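Local coordinates for protein putative polyketide cyclase (Pseudomonas putida KT2440, PDB 3F7X) that is of unknown function but, as a putative polyketide cyclase with a SnoaL-like domain, probably binds a small organic molecule within its fold, at residues A28-F33 with A125-H130; P39-L44 with A63-F68; H51-N54 with R58-G61; G102-D107 with N144-Q149. One frame throughout, in Å; residues are numbered along the deposited sequence. Where two conformers were deposited one is given.

How the contacts relate
Contact 1 is core: two tyrosines of helix 22-35 meet a phenylalanine on strand 118-130. Contact 2 continues that packing outward, from buried F41 and F65 to the more exposed L42 and A66, and its rings touch Y29 of contact 1. Contact 3 lies in the same region but nearer the surface, and its chemistry is the polar one, with backbone bonds and a salt bridge; its H51 packs on F65 and F68 of contact 2 and shares an ethanediol with Y29. Contact 4 stands apart, about 23 Å centre to centre from contacts 1 and 2, a buried aromatic pair at the opposite end of the same sheet.

Contact 1 (A28-F33 with A125-H130); sequences AYYAAF and AFFYIH. With EDO (1,2-ethanediol), chain E; EDO (1,2-ethanediol), chain D.
Y29 swings its CG anti to the backbone N (chi1 179°), while F127 holds its own CG anti to the carbonyl carbon (chi1 -60°); together these settings bring the edge of the phenylalanine against the face of the tyrosine. It is an edge-to-face pair, with ring centroids 5.4 Å apart and planes at 83°. The nearest atoms are F127 CE2 and Y29 CE2, 3.9 Å apart, and F127 CE2 sits off the centre of the Y29 ring, toward its rim. Y30 comes from the opposite direction to F127, its OH reaching past the end of that ring, 3.4 Å from F127 CZ, and ending 3.3 Å from A125 CB. No hydrogen bond crosses between the segments. Helix on curved sheet is the core of the SnoaL-like, NTF2-related fold: helix 22-35 lies across strand 118-130, and Y30 also packs on F98 of the adjoining strand 93-104 and on L80 and I83 of strand 76-87 beyond it, while the other side of strand 118-130 carries F126 to the F126 of the second subunit. At its far end Y29 OH hydrogen-bonds O1 of an ethanediol at 2.6 Å, in the plane of its ring, and the same molecule reaches H51 and N139. One turn on, F33 lays a ring face under a second ethanediol, whose C2 sits over the ring centre and whose O2 donates to F33 O at 2.6 Å. With an alanine at F33 the ring would be gone, and this ethanediol would probably lose its flat apolar support and M69, M72 and L80 one packing neighbour each.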
loop_
_atom_site.group_PDB
_atom_site.type_symbol
_atom_site.label_atom_id
_atom_site.label_comp_id
_atom_site.label_asym_id
_atom_site.label_seq_id
_atom_site.Cartn_x
_atom_site.Cartn_y
_atom_site.Cartn_z
ATOM N N ALA A 28 5.633 -17.981 0.090
ATOM C CA ALA A 28 6.516 -18.565 -0.915
ATOM C C ALA A 28 7.033 -17.511 -1.900
ATOM O O ALA A 28 8.198 -17.576 -2.289
ATOM C CB ALA A 28 5.784 -19.718 -1.668
ATOM N N TYR A 29 6.175 -16.564 -2.264
ATOM C CA TYR A 29 6.545 -15.444 -3.098
ATOM C C TYR A 29 7.684 -14.673 -2.498
ATOM O O TYR A 29 8.705 -14.444 -3.160
ATOM C CB TYR A 29 5.299 -14.580 -3.296
ATOM C CG TYR A 29 5.444 -13.326 -4.134
ATOM C CD1 TYR A 29 5.201 -13.369 -5.505
ATOM C CD2 TYR A 29 5.655 -12.106 -3.558
ATOM C CE1 TYR A 29 5.266 -12.215 -6.268
ATOM C CE2 TYR A 29 5.716 -10.940 -4.309
ATOM C CZ TYR A 29 5.534 -10.999 -5.669
ATOM O OH TYR A 29 5.589 -9.859 -6.463
ATOM N N TYR A 30 7.556 -14.327 -1.223
ATOM C CA TYR A 30 8.616 -13.569 -0.576
ATOM C C TYR A 30 9.861 -14.403 -0.261
ATOM O O TYR A 30 10.953 -13.852 -0.287
ATOM C CB TYR A 30 8.082 -12.847 0.666
ATOM C CG TYR A 30 7.218 -11.670 0.239
ATOM C CD1 TYR A 30 7.744 -10.657 -0.551
ATOM C CD2 TYR A 30 5.878 -11.595 0.543
ATOM C CE1 TYR A 30 6.951 -9.604 -0.996
ATOM C CE2 TYR A 30 5.086 -10.566 0.113
ATOM C CZ TYR A 30 5.613 -9.563 -0.644
ATOM O OH TYR A 30 4.829 -8.525 -1.075
ATOM N N ALA A 31 9.710 -15.696 0.051
ATOM C CA ALA A 31 10.843 -16.548 0.234
ATOM C C ALA A 31 11.671 -16.569 -1.057
ATOM O O ALA A 31 12.904 -16.522 -1.015
ATOM C CB ALA A 31 10.379 -17.966 0.645
ATOM N N ALA A 32 11.014 -16.707 -2.207
ATOM C CA ALA A 32 11.672 -16.751 -3.498
ATOM C C ALA A 32 12.320 -15.433 -3.824
ATOM O O ALA A 32 13.453 -15.403 -4.304
ATOM C CB ALA A 32 10.718 -17.202 -4.590
ATOM N N PHE A 33 11.623 -14.349 -3.518
ATOM C CA PHE A 33 12.176 -13.012 -3.708
ATOM C C PHE A 33 13.471 -12.853 -2.892
ATOM O O PHE A 33 14.501 -12.457 -3.407
ATOM C CB PHE A 33 11.126 -11.971 -3.291
ATOM C CG PHE A 33 11.554 -10.544 -3.433
ATOM C CD1 PHE A 33 12.301 -9.917 -2.461
ATOM C CD2 PHE A 33 11.137 -9.785 -4.512
ATOM C CE1 PHE A 33 12.687 -8.599 -2.579
ATOM C CE2 PHE A 33 11.536 -8.447 -4.637
ATOM C CZ PHE A 33 12.298 -7.871 -3.645
ATOM N N ALA A 125 2.339 -4.755 -0.129
ATOM C CA ALA A 125 1.743 -5.210 -1.370
ATOM C C ALA A 125 0.370 -5.771 -1.105
ATOM O O ALA A 125 0.092 -6.293 -0.026
ATOM C CB ALA A 125 2.634 -6.246 -2.052
ATOM N N PHE A 126 -0.463 -5.673 -2.130
ATOM C CA PHE A 126 -1.757 -6.321 -2.144
ATOM C C PHE A 126 -1.809 -7.321 -3.296
ATOM O O PHE A 126 -1.220 -7.095 -4.363
ATOM C CB PHE A 126 -2.894 -5.299 -2.313
ATOM C CG PHE A 126 -3.085 -4.430 -1.080
ATOM C CD1 PHE A 126 -3.912 -4.876 -0.045
ATOM C CD2 PHE A 126 -2.413 -3.240 -0.907
ATOM C CE1 PHE A 126 -4.053 -4.125 1.093
ATOM C CE2 PHE A 126 -2.578 -2.520 0.228
ATOM C CZ PHE A 126 -3.400 -2.952 1.200
ATOM N N PHE A 127 -2.545 -8.411 -3.059
ATOM C CA PHE A 127 -2.618 -9.528 -3.988
ATOM C C PHE A 127 -4.055 -9.919 -4.260
ATOM O O PHE A 127 -4.908 -9.904 -3.350
ATOM C CB PHE A 127 -1.925 -10.749 -3.393
ATOM C CG PHE A 127 -0.478 -10.550 -3.088
ATOM C CD1 PHE A 127 -0.095 -10.026 -1.882
ATOM C CD2 PHE A 127 0.491 -10.863 -4.002
ATOM C CE1 PHE A 127 1.249 -9.814 -1.592
ATOM C CE2 PHE A 127 1.845 -10.663 -3.714
ATOM C CZ PHE A 127 2.214 -10.152 -2.505
ATOM N N TYR A 128 -4.322 -10.343 -5.498
ATOM C CA TYR A 128 -5.511 -11.103 -5.864
ATOM C C TYR A 128 -5.006 -12.467 -6.311
ATOM O O TYR A 128 -4.044 -12.551 -7.083
ATOM C CB TYR A 128 -6.271 -10.414 -6.995
ATOM C CG TYR A 128 -7.388 -11.215 -7.590
ATOM C CD1 TYR A 128 -8.422 -11.710 -6.807
ATOM C CD2 TYR A 128 -7.404 -11.503 -8.934
ATOM C CE1 TYR A 128 -9.453 -12.446 -7.365
ATOM C CE2 TYR A 128 -8.449 -12.255 -9.498
ATOM C CZ TYR A 128 -9.441 -12.714 -8.700
ATOM O OH TYR A 128 -10.469 -13.448 -9.248
ATOM N N ILE A 129 -5.652 -13.509 -5.814
ATOM C CA ILE A 129 -5.283 -14.897 -6.030
ATOM C C ILE A 129 -6.467 -15.623 -6.644
ATOM O O ILE A 129 -7.592 -15.490 -6.178
ATOM C CB ILE A 129 -4.863 -15.554 -4.703
ATOM C CG1 ILE A 129 -3.579 -14.874 -4.218
ATOM C CG2 ILE A 129 -4.669 -17.086 -4.833
ATOM C CD1 ILE A 129 -3.315 -15.093 -2.752
ATOM N N HIS A 130 -6.192 -16.371 -7.701
ATOM C CA HIS A 130 -7.237 -17.064 -8.442
ATOM C C HIS A 130 -6.668 -18.332 -9.002
ATOM O O HIS A 130 -5.563 -18.337 -9.512
ATOM C CB HIS A 130 -7.803 -16.156 -9.539
ATOM C CG HIS A 130 -9.091 -16.646 -10.155
ATOM N ND1 HIS A 130 -10.284 -16.680 -9.471
ATOM C CD2 HIS A 130 -9.377 -17.051 -11.418
ATOM C CE1 HIS A 130 -11.243 -17.107 -10.274
ATOM N NE2 HIS A 130 -10.715 -17.359 -11.453
HETATM C C1 EDO E . 15.523 -8.983 -4.554
HETATM O O1 EDO E . 16.885 -8.556 -4.821
HETATM C C2 EDO E . 14.884 -9.887 -5.601
HETATM O O2 EDO E . 15.401 -11.229 -5.497
HETATM C C1 EDO D . 7.869 -7.419 -5.883
HETATM O O1 EDO D . 6.541 -7.651 -5.502
HETATM C C2 EDO D . 7.990 -7.130 -7.400
HETATM O O2 EDO D . 7.229 -5.941 -7.804
#

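Contact 2 (P39-L44 with A63-F68); sequences PAFLAL and ARFAAF
Two helices of the SnoaL-like fold meet here, with F41 and L42 of helix 38-43 facing F65 and A66 of helix 62-75. They run roughly antiparallel, their short segments at 147° and with axes 11.0 Å apart, so side chains must reach across the gap. Closest in backbone are L42 and A66, where the small alanine lets the leucine come up against the helix. L42 CG stands anti to the carbonyl carbon (chi1 -67°), which brings the branched end over to A66: CD1 rests 3.9 Å from A66 CB, and CD2 lies 4.0 Å from A66 CA. This half of the contact is the more exposed one. Deeper in, F41 and F65 meet ring to ring, their side chains crossing at about a right angle. The rings meet obliquely, planes at 65° and centroids 6.0 Å apart. Both rings belong to the wider aromatic lining of the interior: F41 also meets the ring of Y29 on helix 22-35, and F65 stacks on H51. An ethanediol lies about 4 Å from the F65 side chain and an unidentified ligand about 7 Å from it, consistent with the phenylalanine helping to wall a pocket. No polar bond links the two segments, although L42 O accepts a hydrogen bond from K62 NZ just before the second one. Where the rings touch, F65 CE1 sits at the edge of F41, near its plane, 3.8 Å from F41 CE2 and 4.0 Å from F41 CZ.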
loop_
_atom_site.group_PDB
_atom_site.type_symbol
_atom_site.label_atom_id
_atom_site.label_comp_id
_atom_site.label_asym_id
_atom_site.label_seq_id
_atom_site.Cartn_x
_atom_site.Cartn_y
_atom_site.Cartn_z
ATOM N N PRO A 39 12.969 -18.695 -10.909
ATOM C CA PRO A 39 12.014 -19.692 -11.358
ATOM C C PRO A 39 10.886 -19.941 -10.350
ATOM O O PRO A 39 9.715 -20.044 -10.737
ATOM C CB PRO A 39 12.872 -20.940 -11.551
ATOM C CG PRO A 39 14.222 -20.387 -11.849
ATOM C CD PRO A 39 14.367 -19.166 -11.016
ATOM N N ALA A 40 11.223 -20.048 -9.072
ATOM C CA ALA A 40 10.226 -20.276 -8.037
ATOM C C ALA A 40 9.277 -19.113 -7.925
ATOM O O ALA A 40 8.075 -19.283 -7.734
ATOM C CB ALA A 40 10.912 -20.540 -6.704
ATOM N N PHE A 41 9.813 -17.909 -8.029
ATOM C CA PHE A 41 9.026 -16.667 -7.923
ATOM C C PHE A 41 8.002 -16.574 -9.060
ATOM O O PHE A 41 6.809 -16.393 -8.825
ATOM C CB PHE A 41 10.015 -15.496 -7.966
ATOM C CG PHE A 41 9.408 -14.131 -7.831
ATOM C CD1 PHE A 41 9.117 -13.582 -6.584
ATOM C CD2 PHE A 41 9.124 -13.389 -8.966
ATOM C CE1 PHE A 41 8.568 -12.313 -6.504
ATOM C CE2 PHE A 41 8.549 -12.138 -8.875
ATOM C CZ PHE A 41 8.288 -11.599 -7.645
ATOM N N LEU A 42 8.478 -16.753 -10.287
ATOM C CA LEU A 42 7.613 -16.578 -11.453
ATOM C C LEU A 42 6.578 -17.711 -11.550
ATOM O O LEU A 42 5.482 -17.497 -12.059
ATOM C CB LEU A 42 8.454 -16.513 -12.725
ATOM C CG LEU A 42 9.360 -15.273 -12.853
ATOM C CD1 LEU A 42 10.314 -15.446 -14.030
ATOM C CD2 LEU A 42 8.538 -14.000 -13.014
ATOM N N ALA A 43 6.899 -18.887 -11.013
ATOM C CA ALA A 43 5.985 -20.029 -11.062
ATOM C C ALA A 43 4.702 -19.762 -10.304
ATOM O O ALA A 43 3.684 -20.411 -10.569
ATOM C CB ALA A 43 6.635 -21.287 -10.523
ATOM N N LEU A 44 4.755 -18.853 -9.325
ATOM C CA LEU A 44 3.589 -18.561 -8.502
ATOM C C LEU A 44 2.603 -17.619 -9.165
ATOM O O LEU A 44 1.520 -17.415 -8.648
ATOM C CB LEU A 44 4.058 -17.899 -7.211
ATOM C CG LEU A 44 5.009 -18.777 -6.402
ATOM C CD1 LEU A 44 5.554 -18.039 -5.215
ATOM C CD2 LEU A 44 4.390 -20.104 -5.961
ATOM N N ALA A 63 5.361 -12.402 -18.960
ATOM C CA ALA A 63 6.591 -12.018 -19.664
ATOM C C ALA A 63 7.073 -10.653 -19.204
ATOM O O ALA A 63 8.274 -10.438 -18.973
ATOM C CB ALA A 63 6.422 -12.046 -21.213
ATOM N N ARG A 64 6.161 -9.711 -19.065
ATOM C CA ARG A 64 6.549 -8.369 -18.618
ATOM C C ARG A 64 7.054 -8.433 -17.169
ATOM O O ARG A 64 8.004 -7.722 -16.826
ATOM C CB ARG A 64 5.415 -7.346 -18.760
ATOM C CG ARG A 64 5.191 -6.855 -20.178
ATOM C CD ARG A 64 4.428 -5.544 -20.223
ATOM N NE ARG A 64 5.301 -4.380 -20.082
ATOM C CZ ARG A 64 4.894 -3.105 -20.002
ATOM N NH1 ARG A 64 3.607 -2.803 -20.009
ATOM N NH2 ARG A 64 5.794 -2.147 -19.877
ATOM N N PHE A 65 6.441 -9.272 -16.335
ATOM C CA PHE A 65 6.889 -9.379 -14.945
ATOM C C PHE A 65 8.311 -9.967 -14.882
ATOM O O PHE A 65 9.152 -9.529 -14.110
ATOM C CB PHE A 65 5.869 -10.204 -14.163
ATOM C CG PHE A 65 5.709 -9.812 -12.697
ATOM C CD1 PHE A 65 6.792 -9.683 -11.860
ATOM C CD2 PHE A 65 4.439 -9.638 -12.155
ATOM C CE1 PHE A 65 6.601 -9.353 -10.529
ATOM C CE2 PHE A 65 4.278 -9.333 -10.832
ATOM C CZ PHE A 65 5.363 -9.176 -10.042
ATOM N N ALA A 66 8.588 -10.961 -15.738
ATOM C CA ALA A 66 9.927 -11.545 -15.792
ATOM C C ALA A 66 10.938 -10.486 -16.219
ATOM O O ALA A 66 12.036 -10.397 -15.665
ATOM C CB ALA A 66 9.919 -12.737 -16.768
ATOM N N ALA A 67 10.578 -9.667 -17.205
ATOM C CA ALA A 67 11.448 -8.579 -17.659
ATOM C C ALA A 67 11.669 -7.551 -16.563
ATOM O O ALA A 67 12.773 -7.041 -16.380
ATOM C CB ALA A 67 10.871 -7.918 -18.907
ATOM N N PHE A 68 10.621 -7.239 -15.800
ATOM C CA PHE A 68 10.727 -6.334 -14.656
ATOM C C PHE A 68 11.726 -6.871 -13.631
ATOM O O PHE A 68 12.574 -6.127 -13.145
ATOM C CB PHE A 68 9.339 -6.142 -14.042
ATOM C CG PHE A 68 9.324 -5.211 -12.856
ATOM C CD1 PHE A 68 9.599 -5.686 -11.581
ATOM C CD2 PHE A 68 9.012 -3.881 -13.007
ATOM C CE1 PHE A 68 9.574 -4.831 -10.480
ATOM C CE2 PHE A 68 8.971 -3.048 -11.905
ATOM C CZ PHE A 68 9.261 -3.538 -10.675
#

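Contact 3 (H51-N54 with R58-G61); sequences HDIN and RQMG. With EDO (1,2-ethanediol), chain D.
R58 grips D52 side-on with two nitrogens, one for each carboxylate oxygen: NE donates to OD1 at 2.6 Å, and NH2 to OD2 at 2.9 Å. Both oxygens use their syn lone pairs, and the carboxylate and guanidinium planes lie only 8° apart. The bend of R58 at chi3 (-78°) turns the guanidinium back alongside D52, and T138 OG1 gives OD2 a second partner. An alanine in place of D52 would remove both acceptors, and the R58 guanidinium would probably be left without its mate and able to swing, with T138 losing its bond as well. The backbones are joined at the next pair. H51 N donates to Q59 O at 2.8 Å, and Q59 N returns a nearly straight bond (176°) to H51 O, also 2.8 Å. On the face carrying H51 and Q59, one water links the two side chains, 2.7 Å from H51 ND1 and donating to Q59 OE1 at 2.7 Å. H51 NE2, whose main partner is N139, also reaches O2 of an ethanediol. F68 packs edge-to-face with the H51 ring. Less certainly, since I53 is modelled in two conformers, its CG1 lies 4.1 Å from Q59 CD, the two side chains crossing at a slant. Strands 49-52 and 58-60 thus form an antiparallel hairpin at one margin of the sheet, with the face carrying H51 and Q59 on the side of the probable ligand pocket of this SnoaL-like fold.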
loop_
_atom_site.group_PDB
_atom_site.type_symbol
_atom_site.label_atom_id
_atom_site.label_comp_id
_atom_site.label_asym_id
_atom_site.label_seq_id
_atom_site.Cartn_x
_atom_site.Cartn_y
_atom_site.Cartn_z
ATOM N N HIS A 51 0.386 -6.434 -12.818
ATOM C CA HIS A 51 1.431 -5.894 -11.933
ATOM C C HIS A 51 1.344 -4.386 -11.870
ATOM O O HIS A 51 1.643 -3.692 -12.863
ATOM C CB HIS A 51 2.813 -6.296 -12.453
ATOM C CG HIS A 51 3.938 -5.970 -11.531
ATOM N ND1 HIS A 51 5.246 -6.030 -11.925
ATOM C CD2 HIS A 51 3.951 -5.619 -10.224
ATOM C CE1 HIS A 51 6.025 -5.757 -10.895
ATOM N NE2 HIS A 51 5.258 -5.525 -9.844
ATOM N N ASP A 52 0.856 -3.875 -10.743
ATOM C CA ASP A 52 0.739 -2.446 -10.528
ATOM C C ASP A 52 1.981 -1.937 -9.842
ATOM O O ASP A 52 2.122 -2.063 -8.629
ATOM C CB ASP A 52 -0.468 -2.131 -9.711
ATOM C CG ASP A 52 -1.711 -2.370 -10.427
ATOM O OD1 ASP A 52 -1.770 -2.255 -11.693
ATOM O OD2 ASP A 52 -2.658 -2.703 -9.699
ATOM N N ILE A 53 2.850 -1.340 -10.640
ATOM C CA ILE A 53 4.148 -0.770 -10.261
ATOM C C ILE A 53 3.909 0.453 -9.387
ATOM O O ILE A 53 3.056 1.263 -9.750
ATOM C CB ILE A 53 4.927 -0.274 -11.572
ATOM C CG1 ILE A 53 5.227 -1.434 -12.536
ATOM C CG2 ILE A 53 6.229 0.502 -11.181
ATOM C CD1 ILE A 53 5.322 -2.764 -11.873
ATOM N N ASN A 54 4.627 0.587 -8.288
ATOM C CA ASN A 54 4.392 1.717 -7.390
ATOM C C ASN A 54 4.629 3.057 -8.093
ATOM O O ASN A 54 5.701 3.295 -8.642
ATOM C CB ASN A 54 5.318 1.610 -6.193
ATOM C CG ASN A 54 5.063 2.681 -5.163
ATOM O OD1 ASN A 54 3.914 2.931 -4.797
ATOM N ND2 ASN A 54 6.127 3.337 -4.703
ATOM N N ARG A 58 0.525 0.096 -14.861
ATOM C CA ARG A 58 0.044 -1.283 -14.809
ATOM C C ARG A 58 0.689 -2.034 -15.940
ATOM O O ARG A 58 0.558 -1.652 -17.106
ATOM C CB ARG A 58 -1.475 -1.312 -14.933
ATOM C CG ARG A 58 -2.046 -2.707 -15.028
ATOM C CD ARG A 58 -3.558 -2.755 -14.718
ATOM N NE ARG A 58 -3.812 -2.690 -13.280
ATOM C CZ ARG A 58 -4.975 -2.995 -12.681
ATOM N NH1 ARG A 58 -6.042 -3.323 -13.391
ATOM N NH2 ARG A 58 -5.055 -2.973 -11.364
ATOM N N GLN A 59 1.405 -3.099 -15.607
ATOM C CA GLN A 59 2.022 -3.986 -16.593
ATOM C C GLN A 59 1.324 -5.334 -16.575
ATOM O O GLN A 59 1.135 -5.957 -15.522
ATOM C CB GLN A 59 3.506 -4.177 -16.265
ATOM C CG GLN A 59 4.319 -2.902 -16.379
ATOM C CD GLN A 59 5.826 -3.093 -16.231
ATOM O OE1 GLN A 59 6.314 -4.191 -16.005
ATOM N NE2 GLN A 59 6.574 -1.993 -16.405
HETATM N N MSE A 60 0.959 -5.811 -17.750
HETATM C CA MSE A 60 0.197 -7.042 -17.825
HETATM C C MSE A 60 1.014 -8.185 -18.385
HETATM O O MSE A 60 1.676 -8.066 -19.418
HETATM C CB MSE A 60 -1.042 -6.856 -18.692
HETATM C CG MSE A 60 -1.873 -5.626 -18.322
HETATM SE SE MSE A 60 -3.362 -5.337 -19.525
ATOM N N GLY A 61 0.923 -9.309 -17.679
ATOM C CA GLY A 61 1.429 -10.573 -18.146
ATOM C C GLY A 61 2.726 -11.004 -17.521
ATOM O O GLY A 61 3.535 -10.190 -17.045
HETATM C C1 EDO D . 7.869 -7.419 -5.883
HETATM O O1 EDO D . 6.541 -7.651 -5.502
HETATM C C2 EDO D . 7.990 -7.130 -7.400
HETATM O O2 EDO D . 7.229 -5.941 -7.804
HETATM O O HOH W 1 5.585 -6.439 -14.617
#

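Contact 4 (G102-D107 with N144-Q149); sequences GQYLAD and NDWVEQ
W146, on the C-terminal helix, and Y104, at the end of strand 93-104, carry the whole contact between these segments. Along the helix from its start, N144 turns outward, and its ND2 hydrogen-bonds the backbone O of Q55 of the second subunit. D145 follows, and then comes W146, whose ring reaches the strand. Its CG lies anti to the backbone N (chi1 -177°), which carries the six-membered ring out to Y104, the side chains crossing at about a right angle. The edge of the indole faces the tyrosine ring: CH2 stands 4.0 Å from Y104 CE2, off the centre toward the rim, and CZ2 is 4.1 Å from Y104 CD2. With centroids 5.3 Å apart and planes at 64°, this is a tilted edge-to-face pair. Y104 is fixed at its far end, where its OH bonds P112 O and D108 N, while its ring also meets Y76. Last comes Q149, one turn after D145, whose NE2 donates to D145 OD1 at 3.1 Å, from above the carboxylate plane, and also bonds V120 O, tying the helix to strand 118-130. An unidentified ligand lies about 3 Å from the W146 side chain, so the C-terminal helix probably closes one end of the interior pocket expected of a SnoaL-like fold.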
loop_
_atom_site.group_PDB
_atom_site.type_symbol
_atom_site.label_atom_id
_atom_site.label_comp_id
_atom_site.label_asym_id
_atom_site.label_seq_id
_atom_site.Cartn_x
_atom_site.Cartn_y
_atom_site.Cartn_z
ATOM N N GLY A 102 17.789 -2.639 1.244
ATOM C CA GLY A 102 18.284 -2.720 -0.127
ATOM C C GLY A 102 19.625 -2.072 -0.328
ATOM O O GLY A 102 20.101 -1.267 0.488
ATOM N N GLN A 103 20.213 -2.403 -1.464
ATOM C CA GLN A 103 21.404 -1.749 -1.948
ATOM C C GLN A 103 21.196 -1.441 -3.443
ATOM O O GLN A 103 20.744 -2.294 -4.183
ATOM C CB GLN A 103 22.635 -2.647 -1.779
ATOM C CG GLN A 103 23.935 -1.876 -2.043
ATOM C CD GLN A 103 25.205 -2.596 -1.665
ATOM O OE1 GLN A 103 25.264 -3.817 -1.633
ATOM N NE2 GLN A 103 26.241 -1.827 -1.409
ATOM N N TYR A 104 21.509 -0.204 -3.822
ATOM C CA TYR A 104 21.332 0.276 -5.199
ATOM C C TYR A 104 22.655 0.090 -5.936
ATOM O O TYR A 104 23.653 0.751 -5.625
ATOM C CB TYR A 104 20.904 1.736 -5.142
ATOM C CG TYR A 104 20.439 2.363 -6.427
ATOM C CD1 TYR A 104 19.990 1.611 -7.501
ATOM C CD2 TYR A 104 20.405 3.741 -6.559
ATOM C CE1 TYR A 104 19.577 2.235 -8.673
ATOM C CE2 TYR A 104 19.975 4.361 -7.710
ATOM C CZ TYR A 104 19.560 3.612 -8.784
ATOM O OH TYR A 104 19.128 4.195 -9.971
ATOM N N LEU A 105 22.647 -0.889 -6.843
ATOM C CA LEU A 105 23.895 -1.408 -7.446
ATOM C C LEU A 105 24.272 -0.784 -8.772
ATOM O O LEU A 105 25.465 -0.703 -9.057
ATOM C CB LEU A 105 23.800 -2.930 -7.650
ATOM C CG LEU A 105 23.435 -3.762 -6.430
ATOM C CD1 LEU A 105 23.339 -5.246 -6.741
ATOM C CD2 LEU A 105 24.406 -3.420 -5.329
ATOM N N ALA A 106 23.290 -0.449 -9.605
ATOM C CA ALA A 106 23.550 0.021 -10.953
ATOM C C ALA A 106 22.400 0.928 -11.339
ATOM O O ALA A 106 21.264 0.722 -10.968
ATOM C CB ALA A 106 23.739 -1.144 -11.945
ATOM N N ASP A 107 22.715 1.960 -12.119
ATOM C CA ASP A 107 21.746 2.990 -12.471
ATOM C C ASP A 107 20.526 2.373 -13.087
ATOM O O ASP A 107 20.623 1.604 -14.075
ATOM C CB ASP A 107 22.350 3.930 -13.512
ATOM C CG ASP A 107 23.458 4.787 -13.000
ATOM O OD1 ASP A 107 23.855 4.735 -11.819
ATOM O OD2 ASP A 107 23.973 5.568 -13.866
ATOM N N ASN A 144 9.174 8.982 -2.521
ATOM C CA ASN A 144 9.901 10.185 -2.116
ATOM C C ASN A 144 10.931 9.866 -1.055
ATOM O O ASN A 144 12.064 10.405 -1.093
ATOM C CB ASN A 144 8.933 11.292 -1.701
ATOM C CG ASN A 144 8.259 11.946 -2.888
ATOM O OD1 ASN A 144 8.889 12.147 -3.956
ATOM N ND2 ASN A 144 6.979 12.318 -2.727
ATOM N N ASP A 145 10.567 8.999 -0.107
ATOM C CA ASP A 145 11.504 8.576 0.919
ATOM C C ASP A 145 12.661 7.817 0.289
ATOM O O ASP A 145 13.812 8.076 0.604
ATOM C CB ASP A 145 10.769 7.743 1.973
ATOM C CG ASP A 145 11.648 7.234 3.083
ATOM O OD1 ASP A 145 12.751 7.754 3.318
ATOM O OD2 ASP A 145 11.212 6.302 3.800
ATOM N N TRP A 146 12.378 6.910 -0.635
ATOM C CA TRP A 146 13.438 6.185 -1.270
ATOM C C TRP A 146 14.399 7.110 -2.018
ATOM O O TRP A 146 15.620 7.003 -1.857
ATOM C CB TRP A 146 12.881 5.130 -2.231
ATOM C CG TRP A 146 13.976 4.332 -2.834
ATOM C CD1 TRP A 146 14.665 3.326 -2.238
ATOM C CD2 TRP A 146 14.618 4.554 -4.115
ATOM N NE1 TRP A 146 15.658 2.879 -3.072
ATOM C CE2 TRP A 146 15.634 3.592 -4.237
ATOM C CE3 TRP A 146 14.398 5.426 -5.167
ATOM C CZ2 TRP A 146 16.450 3.517 -5.357
ATOM C CZ3 TRP A 146 15.192 5.331 -6.282
ATOM C CH2 TRP A 146 16.197 4.376 -6.368
ATOM N N VAL A 147 13.841 8.015 -2.807
ATOM C CA VAL A 147 14.684 8.965 -3.548
ATOM C C VAL A 147 15.551 9.781 -2.583
ATOM O O VAL A 147 16.735 10.002 -2.844
ATOM C CB VAL A 147 13.819 9.891 -4.412
ATOM C CG1 VAL A 147 14.636 11.096 -4.927
ATOM C CG2 VAL A 147 13.233 9.105 -5.562
ATOM N N GLU A 148 14.986 10.232 -1.466
ATOM C CA GLU A 148 15.736 11.030 -0.488
ATOM C C GLU A 148 16.906 10.211 0.070
ATOM O O GLU A 148 18.016 10.731 0.334
ATOM C CB GLU A 148 14.805 11.496 0.639
ATOM C CG GLU A 148 15.471 12.326 1.725
ATOM N N GLN A 149 16.665 8.915 0.287
ATOM C CA GLN A 149 17.696 8.054 0.843
ATOM C C GLN A 149 18.868 7.817 -0.118
ATOM O O GLN A 149 19.993 7.610 0.354
ATOM C CB GLN A 149 17.145 6.709 1.329
ATOM C CG GLN A 149 16.265 6.840 2.549
ATOM C CD GLN A 149 15.879 5.488 3.096
ATOM O OE1 GLN A 149 16.737 4.615 3.239
ATOM N NE2 GLN A 149 14.613 5.311 3.452
#